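Local coordinates for protein metallopeptidase containing co-catalytic metalloactive site (Shewanella denitrificans OS217, PDB 3B2Y) that probably acts as a zinc-dependent metallocarboxypeptidase of the M14 family, and carries a nickel ion at its metal site in this crystal, at residues E78-P83 and E251-R256; S10-S15 and Q21-D26. All blocks are in the same frame, centred on the assembly; numbering follows the deposited sequence. Where two conformers were deposited one is given.

Contact 1 (78-83 with 251-256) includes Glu79 of the metal site, while contact 2 (10-15 with 21-26) packs the N-terminal region against it from the outside; their centres are 10 Å apart. Trp13 is the main bridge between them. Its CB meets Phe253 CG at 3.6 Å, its indole edge reaches Glu78 O at 3.3 Å from CZ3, and Arg256 makes a cation-pi interaction with the ring. A probable hydrogen bond joins Ser15 OG to Asp254 OD1 at 2.7 Å. Contact 2 holds no metal ligand: the side chain of Trp13 is about 11 Å from the nickel and from the side chain of Glu246, the predicted proton donor/acceptor.

Contact 1 of 2, residues E78-P83 and E251-R256. With NI (nickel (II) ion), chain C.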
loop_
_atom_site.group_PDB
_atom_site.type_symbol
_atom_site.label_atom_id
_atom_site.label_comp_id
_atom_site.label_asym_id
_atom_site.label_seq_id
_atom_site.Cartn_x
_atom_site.Cartn_y
_atom_site.Cartn_z
ATOM N N GLU A 78 -9.764 6.994 -3.478
ATOM C CA GLU A 78 -9.572 8.340 -2.914
ATOM C C GLU A 78 -8.182 8.455 -2.228
ATOM O O GLU A 78 -7.772 9.549 -1.866
ATOM C CB GLU A 78 -10.720 8.723 -1.966
ATOM C CG GLU A 78 -10.684 8.338 -0.493
ATOM C CD GLU A 78 -10.953 6.886 -0.246
ATOM O OE1 GLU A 78 -10.728 6.114 -1.190
ATOM O OE2 GLU A 78 -11.349 6.497 0.889
ATOM N N GLU A 79 -7.506 7.321 -2.024
ATOM C CA GLU A 79 -6.220 7.266 -1.302
ATOM C C GLU A 79 -5.028 7.321 -2.258
ATOM O O GLU A 79 -4.151 6.478 -2.228
ATOM C CB GLU A 79 -6.205 5.996 -0.438
ATOM C CG GLU A 79 -7.329 6.070 0.597
ATOM C CD GLU A 79 -7.485 4.826 1.493
ATOM O OE1 GLU A 79 -6.593 3.963 1.457
ATOM O OE2 GLU A 79 -8.577 4.722 2.160
ATOM N N ALA A 80 -5.026 8.341 -3.125
ATOM C CA ALA A 80 -4.147 8.411 -4.305
ATOM C C ALA A 80 -2.649 8.617 -4.000
ATOM O O ALA A 80 -1.763 8.261 -4.826
ATOM C CB ALA A 80 -4.668 9.481 -5.306
ATOM N N ALA A 81 -2.336 9.125 -2.811
ATOM C CA ALA A 81 -0.947 9.281 -2.392
ATOM C C ALA A 81 -0.177 7.981 -2.262
ATOM O O ALA A 81 1.065 7.967 -2.297
ATOM C CB ALA A 81 -0.834 10.082 -1.022
ATOM N N GLY A 82 -0.892 6.877 -2.077
ATOM C CA GLY A 82 -0.231 5.579 -2.054
ATOM C C GLY A 82 0.438 5.194 -3.385
ATOM O O GLY A 82 1.649 5.027 -3.459
ATOM N N PRO A 83 -0.360 5.015 -4.444
ATOM C CA PRO A 83 0.232 4.588 -5.705
ATOM C C PRO A 83 1.254 5.620 -6.222
ATOM O O PRO A 83 2.336 5.232 -6.672
ATOM C CB PRO A 83 -0.972 4.432 -6.621
ATOM C CG PRO A 83 -2.089 4.247 -5.686
ATOM C CD PRO A 83 -1.815 5.131 -4.557
ATOM N N GLU A 251 -4.144 16.877 4.228
ATOM C CA GLU A 251 -2.859 17.521 4.160
ATOM C C GLU A 251 -2.369 17.604 2.702
ATOM O O GLU A 251 -3.061 17.165 1.790
ATOM C CB GLU A 251 -1.866 16.787 5.083
ATOM C CG GLU A 251 -1.879 17.345 6.518
ATOM C CD GLU A 251 -1.207 18.733 6.633
ATOM O OE1 GLU A 251 -1.699 19.709 6.024
ATOM O OE2 GLU A 251 -0.172 18.855 7.333
ATOM N N ASP A 252 -1.227 18.268 2.501
ATOM C CA ASP A 252 -0.678 18.536 1.175
ATOM C C ASP A 252 -0.320 17.221 0.423
ATOM O O ASP A 252 0.372 16.370 0.957
ATOM C CB ASP A 252 0.553 19.463 1.293
ATOM C CG ASP A 252 1.262 19.675 -0.038
ATOM O OD1 ASP A 252 0.843 20.565 -0.808
ATOM O OD2 ASP A 252 2.241 18.942 -0.329
ATOM N N PHE A 253 -0.795 17.112 -0.811
ATOM C CA PHE A 253 -0.683 15.890 -1.566
ATOM C C PHE A 253 0.756 15.487 -1.741
ATOM O O PHE A 253 1.108 14.358 -1.506
ATOM C CB PHE A 253 -1.363 16.026 -2.943
ATOM C CG PHE A 253 -1.406 14.742 -3.714
ATOM C CD1 PHE A 253 -2.259 13.721 -3.335
ATOM C CD2 PHE A 253 -0.522 14.514 -4.758
ATOM C CE1 PHE A 253 -2.285 12.528 -4.020
ATOM C CE2 PHE A 253 -0.540 13.307 -5.453
ATOM C CZ PHE A 253 -1.400 12.317 -5.082
ATOM N N ASP A 254 1.591 16.423 -2.157
ATOM C CA ASP A 254 2.990 16.075 -2.415
ATOM C C ASP A 254 3.749 15.679 -1.135
ATOM O O ASP A 254 4.607 14.798 -1.163
ATOM C CB ASP A 254 3.672 17.174 -3.233
ATOM C CG ASP A 254 3.277 17.123 -4.741
ATOM O OD1 ASP A 254 2.874 16.030 -5.245
ATOM O OD2 ASP A 254 3.361 18.183 -5.419
ATOM N N ARG A 255 3.381 16.267 -0.011
ATOM C CA ARG A 255 3.896 15.795 1.265
ATOM C C ARG A 255 3.414 14.371 1.592
ATOM O O ARG A 255 4.112 13.601 2.266
ATOM C CB ARG A 255 3.451 16.740 2.383
ATOM C CG ARG A 255 4.296 16.690 3.619
ATOM C CD ARG A 255 4.161 17.967 4.455
ATOM N NE ARG A 255 4.963 17.855 5.670
ATOM C CZ ARG A 255 6.283 18.012 5.719
ATOM N NH1 ARG A 255 6.983 18.299 4.627
ATOM N NH2 ARG A 255 6.915 17.871 6.876
ATOM N N ARG A 256 2.203 14.028 1.174
ATOM C CA ARG A 256 1.699 12.675 1.428
ATOM C C ARG A 256 2.429 11.676 0.579
ATOM O O ARG A 256 2.752 10.620 1.071
ATOM C CB ARG A 256 0.190 12.565 1.154
ATOM C CG ARG A 256 -0.679 13.132 2.321
ATOM C CD ARG A 256 -1.859 13.926 1.799
ATOM N NE ARG A 256 -2.679 13.122 0.914
ATOM C CZ ARG A 256 -3.608 13.617 0.100
ATOM N NH1 ARG A 256 -3.870 14.908 0.102
ATOM N NH2 ARG A 256 -4.240 12.845 -0.754
HETATM NI NI NI C . -7.762 2.740 2.684
HETATM O O HOH W 1 -7.600 3.944 4.639
HETATM O O HOH W 2 -8.714 2.155 4.113
#
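In the metal-binding turn of the M14 carboxypeptidase fold, where Glu79 of the HxxE motif leads into helix 81-92, Ala80 and Ala81 pack against Phe253 and Arg256 in the N-terminal turn of helix 253-271. Glu79 grips the nickel through OE1 at 2.1 Å and OE2 at 2.2 Å, alongside His76 and His170. Two residues on, Ala81 faces the second helix, and its CB meets Arg256 CB at 3.5 Å. Phe253 flanks this pair: with CG anti to the backbone N (chi1 -174°), its ring swings toward the turn and brings CE1 to 3.6 Å from Ala81 N. Ala80 C lies at the ring's edge, near its plane. Phe253 CD1 also sits 3.3 Å above one face of the Arg256 guanidinium, offset toward its rim. Replacing Phe253 by an alanine would probably open a gap beside the Ala80-Ala81 backbone and leave the guanidinium less firmly held. Arg256 NE forms a salt bridge with Glu171, whose other carboxylate oxygen accepts from Ala81 N, so one acid ties both segments together. Arg256 NH1 donates to Glu251 O at 2.9 Å, with the acceptor only 5° out of the guanidinium plane.

Contact 2 of 2, residues S10-S15 and Q21-D26; sequences SFVWQS and QSNDID
Gln14 and Gln21 form an antiparallel, non-hydrogen-bonded pair with their CA atoms 4.5 Å apart, and one residue further out Ser22 N donates to Trp13 O at 2.8 Å, just as the chain enters the type I turn Gln21-Asp24. Ser22 completes a two-way grip on Trp13: its OG, held between the backbone N and the carbonyl carbon at chi1 60°, turns back to accept from Trp13 N at 2.8 Å. The same hydroxyl lies at the indole's edge, 3.6 Å from CE3, and a water links it to Phe11 O. In one of the two conformers modelled for Gln14, Gln14 NE2 donates to Gln21 OE1 at 2.6 Å; in that copy the two side chains cross obliquely, with their amide planes 49° apart. Gln21 NE2 donates to Asn23 OD1 at 3.2 Å, which limits the rotation of the Gln21 amide. Val12 crosses the Gln21 side chain at about a right angle, and its CG2 comes to 4.0 Å from Asn23 CG. Asn23 ND2 in turn bonds to Lys115 O at the end of helix 111-115, Asp24 caps helix 25-39, and Ser22 packs on Phe253 of helix 253-271, while strands 14-15 and 20-21 form a small two-stranded sheet.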
loop_
_atom_site.group_PDB
_atom_site.type_symbol
_atom_site.label_atom_id
_atom_site.label_comp_id
_atom_site.label_asym_id
_atom_site.label_seq_id
_atom_site.Cartn_x
_atom_site.Cartn_y
_atom_site.Cartn_z
ATOM N N SER A 10 -15.969 11.556 -4.400
ATOM C CA SER A 10 -14.692 11.680 -5.137
ATOM C C SER A 10 -13.803 12.791 -4.608
ATOM O O SER A 10 -14.291 13.859 -4.225
ATOM C CB SER A 10 -14.964 11.941 -6.604
ATOM O OG SER A 10 -15.568 10.836 -7.226
ATOM N N PHE A 11 -12.485 12.514 -4.574
ATOM C CA PHE A 11 -11.457 13.434 -4.082
ATOM C C PHE A 11 -10.326 13.424 -5.084
ATOM O O PHE A 11 -9.896 12.336 -5.499
ATOM C CB PHE A 11 -10.894 12.970 -2.747
ATOM C CG PHE A 11 -11.899 12.889 -1.651
ATOM C CD1 PHE A 11 -12.688 11.774 -1.510
ATOM C CD2 PHE A 11 -12.083 13.954 -0.785
ATOM C CE1 PHE A 11 -13.627 11.685 -0.488
ATOM C CE2 PHE A 11 -12.989 13.877 0.232
ATOM C CZ PHE A 11 -13.786 12.737 0.371
ATOM N N VAL A 12 -9.826 14.616 -5.420
ATOM C CA VAL A 12 -8.723 14.791 -6.377
ATOM C C VAL A 12 -7.747 15.922 -5.913
ATOM O O VAL A 12 -8.194 16.921 -5.352
ATOM C CB VAL A 12 -9.296 15.112 -7.761
ATOM C CG1 VAL A 12 -8.249 15.540 -8.709
ATOM C CG2 VAL A 12 -10.078 13.878 -8.333
ATOM N N TRP A 13 -6.468 15.794 -6.259
ATOM C CA TRP A 13 -5.407 16.764 -5.906
ATOM C C TRP A 13 -4.513 17.019 -7.129
ATOM O O TRP A 13 -4.491 16.217 -8.056
ATOM C CB TRP A 13 -4.574 16.241 -4.717
ATOM C CG TRP A 13 -5.388 16.034 -3.479
ATOM C CD1 TRP A 13 -5.643 16.965 -2.491
ATOM C CD2 TRP A 13 -6.092 14.835 -3.095
ATOM N NE1 TRP A 13 -6.460 16.407 -1.530
ATOM C CE2 TRP A 13 -6.764 15.115 -1.880
ATOM C CE3 TRP A 13 -6.212 13.542 -3.663
ATOM C CZ2 TRP A 13 -7.506 14.139 -1.194
ATOM C CZ3 TRP A 13 -6.962 12.579 -2.988
ATOM C CH2 TRP A 13 -7.594 12.883 -1.758
ATOM N N GLN A 14 -3.812 18.158 -7.138
ATOM C CA GLN A 14 -2.733 18.373 -8.100
ATOM C C GLN A 14 -1.430 17.935 -7.472
ATOM O O GLN A 14 -1.215 18.096 -6.267
ATOM C CB GLN A 14 -2.635 19.840 -8.546
ATOM C CG GLN A 14 -3.894 20.383 -9.179
ATOM C CD GLN A 14 -4.527 19.429 -10.201
ATOM O OE1 GLN A 14 -3.826 18.741 -10.986
ATOM N NE2 GLN A 14 -5.862 19.379 -10.188
ATOM N N SER A 15 -0.583 17.319 -8.288
ATOM C CA SER A 15 0.784 16.996 -7.873
ATOM C C SER A 15 1.748 17.884 -8.613
ATOM O O SER A 15 1.719 17.947 -9.833
ATOM C CB SER A 15 1.113 15.560 -8.221
ATOM O OG SER A 15 2.459 15.260 -7.845
ATOM N N GLN A 21 -2.779 15.707 -12.283
ATOM C CA GLN A 21 -3.779 15.424 -11.295
ATOM C C GLN A 21 -3.659 14.014 -10.765
ATOM O O GLN A 21 -3.202 13.061 -11.458
ATOM C CB GLN A 21 -5.161 15.596 -11.916
ATOM C CG GLN A 21 -6.248 15.860 -10.897
ATOM C CD GLN A 21 -7.447 16.637 -11.545
ATOM O OE1 GLN A 21 -7.553 17.837 -11.388
ATOM N NE2 GLN A 21 -8.306 15.934 -12.269
ATOM N N SER A 22 -4.113 13.854 -9.529
ATOM C CA SER A 22 -3.979 12.621 -8.838
ATOM C C SER A 22 -4.694 11.414 -9.436
ATOM O O SER A 22 -4.348 10.296 -9.115
ATOM C CB SER A 22 -4.350 12.797 -7.356
ATOM O OG SER A 22 -5.654 13.222 -7.167
ATOM N N ASN A 23 -5.743 11.649 -10.227
ATOM C CA ASN A 23 -6.518 10.580 -10.852
ATOM C C ASN A 23 -6.153 10.375 -12.312
ATOM O O ASN A 23 -6.917 9.735 -13.049
ATOM C CB ASN A 23 -8.031 10.779 -10.668
ATOM C CG ASN A 23 -8.549 11.936 -11.455
ATOM O OD1 ASN A 23 -7.784 12.867 -11.733
ATOM N ND2 ASN A 23 -9.831 11.917 -11.830
ATOM N N ASP A 24 -4.979 10.882 -12.706
ATOM C CA ASP A 24 -4.541 10.798 -14.107
ATOM C C ASP A 24 -3.901 9.409 -14.262
ATOM O O ASP A 24 -2.678 9.202 -14.157
ATOM C CB ASP A 24 -3.605 11.932 -14.474
ATOM C CG ASP A 24 -3.261 11.952 -15.914
ATOM O OD1 ASP A 24 -3.554 10.955 -16.612
ATOM O OD2 ASP A 24 -2.734 13.003 -16.365
ATOM N N ILE A 25 -4.778 8.447 -14.503
ATOM C CA ILE A 25 -4.357 7.029 -14.480
ATOM C C ILE A 25 -3.463 6.678 -15.686
ATOM O O ILE A 25 -2.541 5.876 -15.585
ATOM C CB ILE A 25 -5.612 6.109 -14.391
ATOM C CG1 ILE A 25 -5.219 4.667 -14.112
ATOM C CG2 ILE A 25 -6.454 6.181 -15.621
ATOM C CD1 ILE A 25 -6.399 3.778 -13.598
ATOM N N ASP A 26 -3.662 7.354 -16.825
ATOM C CA ASP A 26 -2.814 7.095 -17.977
ATOM C C ASP A 26 -1.380 7.565 -17.729
ATOM O O ASP A 26 -0.444 6.869 -18.048
ATOM C CB ASP A 26 -3.372 7.778 -19.239
ATOM C CG ASP A 26 -4.686 7.109 -19.742
ATOM O OD1 ASP A 26 -4.881 5.877 -19.553
ATOM O OD2 ASP A 26 -5.508 7.813 -20.357
HETATM O O HOH W 3 -7.569 11.319 -6.620
#